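Local coordinates for protein pyridine synthase TbtD (Thermobispora bispora, PDB 5WA4) that probably catalyses the formal [4+2] aza-cycloaddition that builds the central pyridine of the thiopeptide antibiotic thiomuracin, acting on a leader-peptide-bearing substrate, at residues 13-18 / 121-126; 48-53 / 103-108. One frame throughout, in Å; residues are numbered along the deposited sequence.

Both contacts reach the same four-stranded antiparallel sheet. Contact 1 (13-18 / 121-126) lies within it: a partly buried pairing of strand 9-16 with the outermost strand 123-128, made of backbone hydrogen bonds with apolar side chains on one face and polar and charged ones on the other. Contact 2 (48-53 / 103-108) is a surface contact without backbone pairing, where the turn after the other outermost strand, 44-49, meets helix 98-107: Trp50 packs on Leu104 and Ala105, and Trp50 and, weakly, His49 bond Glu108. Their centres are about 16 Å apart, yet Arg14 NH2 of contact 1 probably donates a hydrogen bond to Arg51 O of contact 2, at 2.9 Å.

Contact 1 of 2, residues 13-18 / 121-126; sequences FRVDYH and NTIHAE
Phe13 reaches obliquely over Ala125 with its ring, CE1 coming 3.5 Å from Ala125 CB. With CG beside the backbone N (chi1 -77°), the ring leans across to the partner strand. Phe13 and Ala125 form a non-hydrogen-bonded pair, as do Val15 and Ile123, whose branches meet more loosely on the same face. Between them, Arg14 and His124 form the hydrogen-bonded pair of this antiparallel ladder: Arg14 N to His124 O measures 2.7 Å and is almost straight at 175°, and His124 N returns a bond to Arg14 O. Asp16 N to Thr122 O carries the pairing to the strand end, where the bond from Asn121 N to Asp16 O is weak.

The other face is polar. The extended Arg14 chain passes Glu126, whose OE2 lies 3.5 Å from Arg14 CB, then turns its guanidinium side-on to Asp16. In this salt bridge Arg14 NH2 meets Asp16 OD2 at 3.0 Å and Arg14 NE meets Asp16 OD1 at 3.1 Å. Both oxygens lie in the guanidinium plane, which should fix its rotation, while the nitrogens meet them on the syn side, tilted out of the carboxylate plane. NH2 also bonds Arg51 O, and Asp16 OD1 also bonds Ser118. Asp16 OD1 approaches the edge of the His124 ring, 3.6 Å from CD2, with carboxylate and ring nearly perpendicular (89°); His124 NE2 is tied to Thr122 OG1 at 2.7 Å.

Strand 9-16 separates outermost strand 123-128 from strand 55-62, which bonds Phe13 and Val15. Helix 64-85 covers the face of Phe13 and Ile123, while Leu25 of helix 22-35 packs on Val15.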
loop_
_atom_site.group_PDB
_atom_site.type_symbol
_atom_site.label_atom_id
_atom_site.label_comp_id
_atom_site.label_asym_id
_atom_site.label_seq_id
_atom_site.Cartn_x
_atom_site.Cartn_y
_atom_site.Cartn_z
ATOM N N PHE E 13 -42.734 5.995 9.970
ATOM C CA PHE E 13 -43.713 5.969 8.896
ATOM C C PHE E 13 -43.020 6.034 7.544
ATOM O O PHE E 13 -42.016 6.732 7.387
ATOM C CB PHE E 13 -44.704 7.123 9.051
ATOM C CG PHE E 13 -45.741 6.887 10.118
ATOM C CD1 PHE E 13 -46.815 6.044 9.881
ATOM C CD2 PHE E 13 -45.633 7.491 11.360
ATOM C CE1 PHE E 13 -47.767 5.815 10.863
ATOM C CE2 PHE E 13 -46.585 7.267 12.342
ATOM C CZ PHE E 13 -47.649 6.425 12.094
ATOM N N ARG E 14 -43.553 5.292 6.574
ATOM C CA ARG E 14 -43.051 5.338 5.211
ATOM C C ARG E 14 -44.087 5.938 4.235
ATOM O O ARG E 14 -45.162 5.370 4.043
ATOM C CB ARG E 14 -42.654 3.942 4.739
ATOM C CG ARG E 14 -41.896 3.981 3.413
ATOM C CD ARG E 14 -41.772 2.651 2.697
ATOM N NE ARG E 14 -41.332 2.874 1.320
ATOM C CZ ARG E 14 -40.071 2.792 0.898
ATOM N NH1 ARG E 14 -39.100 2.480 1.750
ATOM N NH2 ARG E 14 -39.776 3.018 -0.375
ATOM N N VAL E 15 -43.752 7.074 3.617
ATOM C CA VAL E 15 -44.589 7.698 2.589
ATOM C C VAL E 15 -43.978 7.633 1.181
ATOM O O VAL E 15 -43.112 8.444 0.856
ATOM C CB VAL E 15 -44.828 9.188 2.903
ATOM C CG1 VAL E 15 -45.844 9.784 1.936
ATOM C CG2 VAL E 15 -45.246 9.363 4.349
ATOM N N ASP E 16 -44.434 6.703 0.341
ATOM C CA ASP E 16 -43.930 6.594 -1.038
ATOM C C ASP E 16 -44.458 7.692 -1.973
ATOM O O ASP E 16 -45.656 7.970 -2.018
ATOM C CB ASP E 16 -44.279 5.224 -1.629
ATOM C CG ASP E 16 -43.566 4.080 -0.925
ATOM O OD1 ASP E 16 -44.083 3.586 0.104
ATOM O OD2 ASP E 16 -42.500 3.664 -1.411
ATOM N N TYR E 17 -43.560 8.305 -2.733
ATOM C CA TYR E 17 -43.945 9.393 -3.617
ATOM C C TYR E 17 -42.897 9.529 -4.719
ATOM O O TYR E 17 -42.153 10.500 -4.774
ATOM C CB TYR E 17 -44.083 10.665 -2.805
ATOM C CG TYR E 17 -44.894 11.781 -3.409
ATOM C CD1 TYR E 17 -46.236 11.614 -3.738
ATOM C CD2 TYR E 17 -44.319 13.029 -3.601
ATOM C CE1 TYR E 17 -46.967 12.661 -4.265
ATOM C CE2 TYR E 17 -45.035 14.087 -4.129
ATOM C CZ TYR E 17 -46.357 13.909 -4.455
ATOM O OH TYR E 17 -47.040 14.996 -4.975
ATOM N N HIS E 18 -42.859 8.528 -5.591
ATOM C CA HIS E 18 -41.758 8.329 -6.529
ATOM C C HIS E 18 -41.407 9.500 -7.455
ATOM O O HIS E 18 -40.280 10.000 -7.431
ATOM C CB HIS E 18 -42.057 7.094 -7.378
ATOM C CG HIS E 18 -42.258 5.854 -6.563
ATOM N ND1 HIS E 18 -42.881 4.730 -7.057
ATOM C CD2 HIS E 18 -41.906 5.566 -5.291
ATOM C CE1 HIS E 18 -42.909 3.799 -6.118
ATOM N NE2 HIS E 18 -42.324 4.277 -5.039
ATOM N N ASN E 121 -47.424 6.245 -3.816
ATOM C CA ASN E 121 -48.510 6.981 -3.174
ATOM C C ASN E 121 -49.180 6.296 -1.981
ATOM O O ASN E 121 -50.235 6.755 -1.540
ATOM C CB ASN E 121 -49.591 7.320 -4.209
ATOM C CG ASN E 121 -49.050 8.098 -5.376
ATOM O OD1 ASN E 121 -48.750 9.286 -5.256
ATOM N ND2 ASN E 121 -48.922 7.433 -6.523
ATOM N N THR E 122 -48.593 5.214 -1.465
ATOM C CA THR E 122 -49.107 4.577 -0.243
ATOM C C THR E 122 -48.413 5.063 1.037
ATOM O O THR E 122 -47.332 5.642 0.988
ATOM C CB THR E 122 -48.969 3.045 -0.291
ATOM O OG1 THR E 122 -47.601 2.693 -0.527
ATOM C CG2 THR E 122 -49.827 2.469 -1.382
ATOM N N ILE E 123 -49.054 4.805 2.177
ATOM C CA ILE E 123 -48.515 5.113 3.502
ATOM C C ILE E 123 -48.407 3.848 4.323
ATOM O O ILE E 123 -49.400 3.163 4.542
ATOM C CB ILE E 123 -49.395 6.121 4.272
ATOM C CG1 ILE E 123 -49.205 7.530 3.713
ATOM C CG2 ILE E 123 -49.065 6.089 5.753
ATOM C CD1 ILE E 123 -50.083 8.578 4.369
ATOM N N HIS E 124 -47.201 3.532 4.779
ATOM C CA HIS E 124 -47.002 2.350 5.605
ATOM C C HIS E 124 -46.467 2.764 6.972
ATOM O O HIS E 124 -45.538 3.573 7.072
ATOM C CB HIS E 124 -46.047 1.369 4.930
ATOM C CG HIS E 124 -46.426 1.023 3.528
ATOM N ND1 HIS E 124 -47.185 -0.087 3.214
ATOM C CD2 HIS E 124 -46.159 1.644 2.354
ATOM C CE1 HIS E 124 -47.364 -0.137 1.905
ATOM N NE2 HIS E 124 -46.752 0.900 1.360
ATOM N N ALA E 125 -47.084 2.234 8.021
ATOM C CA ALA E 125 -46.592 2.415 9.374
ATOM C C ALA E 125 -45.550 1.330 9.612
ATOM O O ALA E 125 -45.829 0.149 9.378
ATOM C CB ALA E 125 -47.726 2.334 10.385
ATOM N N GLU E 126 -44.350 1.728 10.041
ATOM C CA GLU E 126 -43.207 0.812 10.067
ATOM C C GLU E 126 -42.818 0.400 11.484
ATOM O O GLU E 126 -41.922 -0.426 11.680
ATOM C CB GLU E 126 -41.992 1.428 9.337
ATOM C CG GLU E 126 -42.064 1.366 7.787
ATOM C CD GLU E 126 -40.780 1.815 7.092
ATOM O OE1 GLU E 126 -39.964 2.524 7.712
ATOM O OE2 GLU E 126 -40.573 1.446 5.921
#

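Contact 2 of 2, residues 48-53 / 103-108; sequences RHWRRG and RLAELE
Trp50 carries the apolar contact, its indole lying against helix 98-107. Leu104 CD1 sits 3.7 Å from the centroid of the five-membered ring of Trp50 and only 3° off its normal, a clear CH-pi contact. Leu104 CB rests 3.6 Å from Trp50 CZ2, and Ala105 CB meets CH2 at the far end of the six-membered ring. Trp50 CG stands between the backbone N and the carbonyl carbon (chi1 53°), which brings the indole to the helix; His49 CE1 and Arg51 CB lie over the face opposite Leu104, sandwiching the ring between its chain neighbours and the leucine.

The polar part converges on Glu108 OE1. Trp50 NE1 donates to Glu108 OE1 at 3.2 Å, the oxygen lying close to the indole plane while the nitrogen approaches from above the carboxylate plane. His49 NE2 adds a long, weak bond to Glu108 OE1 at 3.4 Å. On the other side of the imidazole, His49 ND1 accepts Arg51 N at 3.1 Å, helping to hold the His49 ring beside the indole.

Backbone bonds shape both partners. A type II beta turn from Trp50 to Gly53 is closed by Gly53 N to Trp50 O, and Glu108 N bonds Leu104 O at 2.7 Å.

The turn joins strand 44-49 to strand 55-62 as a hairpin. His101 of helix 98-107 and Leu114 of the following loop also reach Trp50, while Arg103 and Leu107 of this helix meet Pro99 of the second subunit.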
loop_
_atom_site.group_PDB
_atom_site.type_symbol
_atom_site.label_atom_id
_atom_site.label_comp_id
_atom_site.label_asym_id
_atom_site.label_seq_id
_atom_site.Cartn_x
_atom_site.Cartn_y
_atom_site.Cartn_z
ATOM N N ARG E 48 -35.615 12.212 3.591
ATOM C CA ARG E 48 -35.721 11.573 2.279
ATOM C C ARG E 48 -34.796 10.378 2.184
ATOM O O ARG E 48 -33.708 10.390 2.755
ATOM C CB ARG E 48 -35.375 12.542 1.158
ATOM C CG ARG E 48 -35.972 13.889 1.324
ATOM C CD ARG E 48 -35.380 14.833 0.348
ATOM N NE ARG E 48 -35.927 16.173 0.524
ATOM C CZ ARG E 48 -36.259 16.982 -0.478
ATOM N NH1 ARG E 48 -36.149 16.554 -1.721
ATOM N NH2 ARG E 48 -36.721 18.209 -0.243
ATOM N N HIS E 49 -35.221 9.364 1.445
ATOM C CA HIS E 49 -34.379 8.222 1.119
ATOM C C HIS E 49 -34.814 7.547 -0.211
ATOM O O HIS E 49 -35.965 7.682 -0.642
ATOM C CB HIS E 49 -34.403 7.187 2.248
ATOM C CG HIS E 49 -33.232 6.258 2.227
ATOM N ND1 HIS E 49 -33.258 5.042 1.579
ATOM C CD2 HIS E 49 -31.989 6.377 2.755
ATOM C CE1 HIS E 49 -32.084 4.447 1.716
ATOM N NE2 HIS E 49 -31.297 5.236 2.428
ATOM N N TRP E 50 -33.883 6.784 -0.796
ATOM C CA TRP E 50 -33.988 6.173 -2.113
ATOM C C TRP E 50 -34.521 4.750 -2.167
ATOM O O TRP E 50 -34.983 4.301 -3.215
ATOM C CB TRP E 50 -32.614 6.169 -2.787
ATOM C CG TRP E 50 -31.505 5.555 -1.966
ATOM C CD1 TRP E 50 -30.661 6.211 -1.125
ATOM C CD2 TRP E 50 -31.119 4.161 -1.911
ATOM N NE1 TRP E 50 -29.780 5.334 -0.549
ATOM C CE2 TRP E 50 -30.033 4.076 -1.004
ATOM C CE3 TRP E 50 -31.584 2.995 -2.529
ATOM C CZ2 TRP E 50 -29.407 2.857 -0.704
ATOM C CZ3 TRP E 50 -30.954 1.788 -2.230
ATOM C CH2 TRP E 50 -29.876 1.732 -1.324
ATOM N N ARG E 51 -34.439 4.027 -1.061
ATOM C CA ARG E 51 -34.594 2.588 -1.132
ATOM C C ARG E 51 -36.028 2.168 -1.386
ATOM O O ARG E 51 -36.948 2.616 -0.698
ATOM C CB ARG E 51 -34.073 1.946 0.147
ATOM C CG ARG E 51 -33.594 0.533 -0.042
ATOM C CD ARG E 51 -33.337 -0.106 1.292
ATOM N NE ARG E 51 -34.406 -0.983 1.753
ATOM C CZ ARG E 51 -34.758 -1.081 3.025
ATOM N NH1 ARG E 51 -34.133 -0.330 3.918
ATOM N NH2 ARG E 51 -35.735 -1.906 3.400
ATOM N N ARG E 52 -36.198 1.305 -2.379
ATOM C CA ARG E 52 -37.514 0.844 -2.817
ATOM C C ARG E 52 -38.361 1.990 -3.362
ATOM O O ARG E 52 -39.590 1.932 -3.318
ATOM C CB ARG E 52 -38.245 0.152 -1.669
ATOM C CG ARG E 52 -37.454 -0.967 -1.048
ATOM C CD ARG E 52 -38.366 -2.130 -0.745
ATOM N NE ARG E 52 -39.431 -1.731 0.169
ATOM C CZ ARG E 52 -40.576 -2.392 0.296
ATOM N NH1 ARG E 52 -40.793 -3.477 -0.462
ATOM N NH2 ARG E 52 -41.502 -1.960 1.157
ATOM N N GLY E 53 -37.698 3.034 -3.857
ATOM C CA GLY E 53 -38.376 4.147 -4.490
ATOM C C GLY E 53 -38.358 5.401 -3.647
ATOM O O GLY E 53 -38.604 5.327 -2.439
ATOM N N ARG E 103 -25.139 -0.259 -5.531
ATOM C CA ARG E 103 -23.902 0.465 -5.198
ATOM C C ARG E 103 -24.100 1.399 -4.007
ATOM O O ARG E 103 -23.207 1.539 -3.173
ATOM C CB ARG E 103 -23.383 1.270 -6.393
ATOM C CG ARG E 103 -22.124 2.088 -6.139
ATOM C CD ARG E 103 -20.970 1.182 -5.771
ATOM N NE ARG E 103 -19.721 1.895 -5.491
ATOM C CZ ARG E 103 -18.696 1.353 -4.837
ATOM N NH1 ARG E 103 -18.772 0.102 -4.396
ATOM N NH2 ARG E 103 -17.600 2.060 -4.618
ATOM N N LEU E 104 -25.257 2.042 -3.916
ATOM C CA LEU E 104 -25.485 2.885 -2.770
ATOM C C LEU E 104 -25.616 2.011 -1.525
ATOM O O LEU E 104 -25.185 2.414 -0.439
ATOM C CB LEU E 104 -26.728 3.753 -2.950
ATOM C CG LEU E 104 -26.793 4.800 -4.065
ATOM C CD1 LEU E 104 -28.172 5.473 -4.008
ATOM C CD2 LEU E 104 -25.680 5.832 -3.989
ATOM N N ALA E 105 -26.185 0.815 -1.668
ATOM C CA ALA E 105 -26.431 -0.007 -0.485
ATOM C C ALA E 105 -25.105 -0.524 0.101
ATOM O O ALA E 105 -24.978 -0.676 1.315
ATOM C CB ALA E 105 -27.373 -1.153 -0.794
ATOM N N GLU E 106 -24.129 -0.783 -0.764
ATOM C CA GLU E 106 -22.775 -1.113 -0.339
ATOM C C GLU E 106 -22.132 0.083 0.351
ATOM O O GLU E 106 -21.501 -0.047 1.400
ATOM C CB GLU E 106 -21.950 -1.537 -1.538
ATOM C CG GLU E 106 -20.524 -1.916 -1.259
ATOM C CD GLU E 106 -19.756 -2.263 -2.534
ATOM O OE1 GLU E 106 -20.340 -2.151 -3.646
ATOM O OE2 GLU E 106 -18.565 -2.642 -2.417
ATOM N N LEU E 107 -22.327 1.258 -0.228
ATOM C CA LEU E 107 -21.726 2.489 0.264
ATOM C C LEU E 107 -22.297 2.977 1.606
ATOM O O LEU E 107 -21.545 3.380 2.486
ATOM C CB LEU E 107 -21.887 3.582 -0.780
ATOM C CG LEU E 107 -20.625 4.238 -1.321
ATOM C CD1 LEU E 107 -19.659 3.162 -1.783
ATOM C CD2 LEU E 107 -20.969 5.266 -2.441
ATOM N N GLU E 108 -23.619 2.963 1.753
ATOM C CA GLU E 108 -24.268 3.462 2.970
ATOM C C GLU E 108 -24.562 2.325 3.937
ATOM O O GLU E 108 -25.191 2.535 4.960
ATOM C CB GLU E 108 -25.598 4.204 2.653
ATOM C CG GLU E 108 -25.613 5.138 1.447
ATOM C CD GLU E 108 -26.924 5.970 1.336
ATOM O OE1 GLU E 108 -27.934 5.602 1.998
ATOM O OE2 GLU E 108 -26.944 6.986 0.577
#